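Local coordinates for uncharacterized protein VP0806 (PDB 2R5S), which is of unknown function; it is the tetratricopeptide-repeat part of a thioredoxin domain-containing protein that may reduce protein disulfides, at residues D41-K46 and L63-L68. Numbering follows the deposited sequence.
Sequences DVKLAK and LATIPL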
# COMPACT_ATOMS: atom_id res chain seq x y z
N ASP A 41 -9.68 -8.25 -18.51
CA ASP A 41 -10.67 -7.35 -17.80
C ASP A 41 -10.52 -7.57 -16.29
O ASP A 41 -10.70 -6.66 -15.53
CB ASP A 41 -12.13 -7.55 -18.26
CG ASP A 41 -12.64 -9.01 -18.15
OD1 ASP A 41 -11.86 -9.96 -18.10
OD2 ASP A 41 -13.86 -9.21 -18.15
N VAL A 42 -10.06 -8.78 -15.89
CA VAL A 42 -9.90 -9.11 -14.48
C VAL A 42 -8.67 -8.40 -13.97
O VAL A 42 -8.70 -7.81 -12.88
CB VAL A 42 -9.93 -10.63 -14.17
CG1 VAL A 42 -9.70 -10.88 -12.70
CG2 VAL A 42 -11.30 -11.17 -14.48
N LYS A 43 -7.61 -8.40 -14.78
CA LYS A 43 -6.46 -7.53 -14.56
C LYS A 43 -6.75 -6.09 -14.35
O LYS A 43 -6.23 -5.52 -13.44
CB LYS A 43 -5.44 -7.62 -15.73
CG LYS A 43 -4.70 -8.97 -15.71
CD LYS A 43 -3.66 -8.95 -16.89
CE LYS A 43 -2.67 -10.11 -16.77
NZ LYS A 43 -1.78 -10.03 -18.02
N LEU A 44 -7.56 -5.48 -15.17
CA LEU A 44 -7.91 -4.09 -14.91
C LEU A 44 -8.54 -3.96 -13.52
O LEU A 44 -8.06 -3.24 -12.70
CB LEU A 44 -8.85 -3.54 -16.00
CG LEU A 44 -8.33 -3.04 -17.36
CD1 LEU A 44 -6.81 -2.94 -17.44
CD2 LEU A 44 -8.94 -3.76 -18.54
N ALA A 45 -9.65 -4.64 -13.28
CA ALA A 45 -10.25 -4.82 -11.92
C ALA A 45 -9.21 -4.89 -10.79
O ALA A 45 -9.28 -4.15 -9.81
CB ALA A 45 -11.12 -6.14 -11.89
N LYS A 46 -8.26 -5.81 -10.92
CA LYS A 46 -7.26 -6.07 -9.88
C LYS A 46 -6.35 -4.83 -9.75
O LYS A 46 -6.09 -4.36 -8.62
CB LYS A 46 -6.48 -7.37 -10.21
CG LYS A 46 -5.28 -7.61 -9.30
CD LYS A 46 -4.69 -9.06 -9.44
CE LYS A 46 -3.66 -9.41 -8.38
NZ LYS A 46 -2.64 -10.54 -8.79
N LEU A 63 -0.29 -3.33 -14.23
CA LEU A 63 -0.61 -2.52 -15.45
C LEU A 63 0.29 -2.69 -16.64
O LEU A 63 -0.15 -2.50 -17.73
CB LEU A 63 -0.71 -1.08 -15.14
CG LEU A 63 -1.91 -0.82 -14.23
CD1 LEU A 63 -1.75 0.52 -13.70
CD2 LEU A 63 -3.15 -0.91 -15.07
N ALA A 64 1.54 -3.08 -16.42
CA ALA A 64 2.55 -3.23 -17.49
C ALA A 64 2.37 -4.51 -18.30
O ALA A 64 3.05 -4.71 -19.33
CB ALA A 64 3.94 -3.24 -16.87
N THR A 65 1.49 -5.39 -17.83
CA THR A 65 1.16 -6.62 -18.56
C THR A 65 -0.25 -6.53 -19.25
O THR A 65 -0.80 -7.54 -19.67
CB THR A 65 1.10 -7.86 -17.58
OG1 THR A 65 -0.10 -7.74 -16.76
CG2 THR A 65 2.35 -7.97 -16.71
N ILE A 66 -0.86 -5.35 -19.30
CA ILE A 66 -2.20 -5.29 -19.90
C ILE A 66 -1.86 -5.26 -21.37
O ILE A 66 -1.10 -4.35 -21.75
CB ILE A 66 -2.89 -4.00 -19.63
CG1 ILE A 66 -2.94 -3.74 -18.13
CG2 ILE A 66 -4.35 -4.04 -20.26
CD1 ILE A 66 -3.91 -4.61 -17.39
N PRO A 67 -2.43 -6.20 -22.21
CA PRO A 67 -2.14 -6.24 -23.66
C PRO A 67 -2.90 -5.12 -24.35
O PRO A 67 -3.83 -4.54 -23.78
CB PRO A 67 -2.73 -7.58 -24.12
CG PRO A 67 -3.13 -8.33 -22.92
CD PRO A 67 -3.38 -7.26 -21.84
N LEU A 68 -2.55 -4.86 -25.59
CA LEU A 68 -3.07 -3.70 -26.31
C LEU A 68 -4.61 -3.62 -26.46
O LEU A 68 -5.25 -2.56 -26.20
CB LEU A 68 -2.40 -3.66 -27.66
CG LEU A 68 -2.51 -2.32 -28.33
CD1 LEU A 68 -1.64 -1.33 -27.61
CD2 LEU A 68 -2.06 -2.47 -29.80
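Helix 40-52 passes alongside the chain where it leaves helix 56-63, with K43 pointing at the loop and L44 bringing the end of its side chain toward it: the CA atoms of K43 and I66 are 7.2 Å apart, and L63 to I66 form a type I beta turn closed by a weak bond from I66 N to L63 O. K43 reaches across to this turn at full stretch. Its CG lies beside the backbone N (chi1 -72°) and the chain runs extended from there, which carries the ammonium group out to T65, crossing that side chain at about a right angle. NZ then grips one residue twice, donating to T65 OG1 at 3.1 Å and to the carbonyl oxygen T65 O, also at 3.1 Å. The second bond meets the C=O at 128°, with the nitrogen standing 45° above the carbonyl plane. T65 tucks OG1 between its own backbone N and carbonyl carbon, where the hydroxyl also bonds L62 O in the last turn of helix 56-63. The lysine thus joins its helix to the turn that follows helix 56-63, and T65 OG1 passes the link on to L62. Helices 40-52 and 56-63 follow one another within a tetratricopeptide repeat region, part of the all-helical array of this chain, and the loop 64-72 leads on to helix 73-88. Next to these two hydrogen bonds the contact turns apolar. I66 sends its CD1 back against the helix, 3.8 Å from CB of K43, while its CG2 is 3.9 Å from L44 CD1. L44 CD1 and I66 CD1 are modelled 3.3 Å apart, shorter than usual van der Waals contact; with L44 nearly eclipsed about CB-CG, the exact closeness is doubtful. Y75 of helix 73-88 packs on L44, L63 and I66.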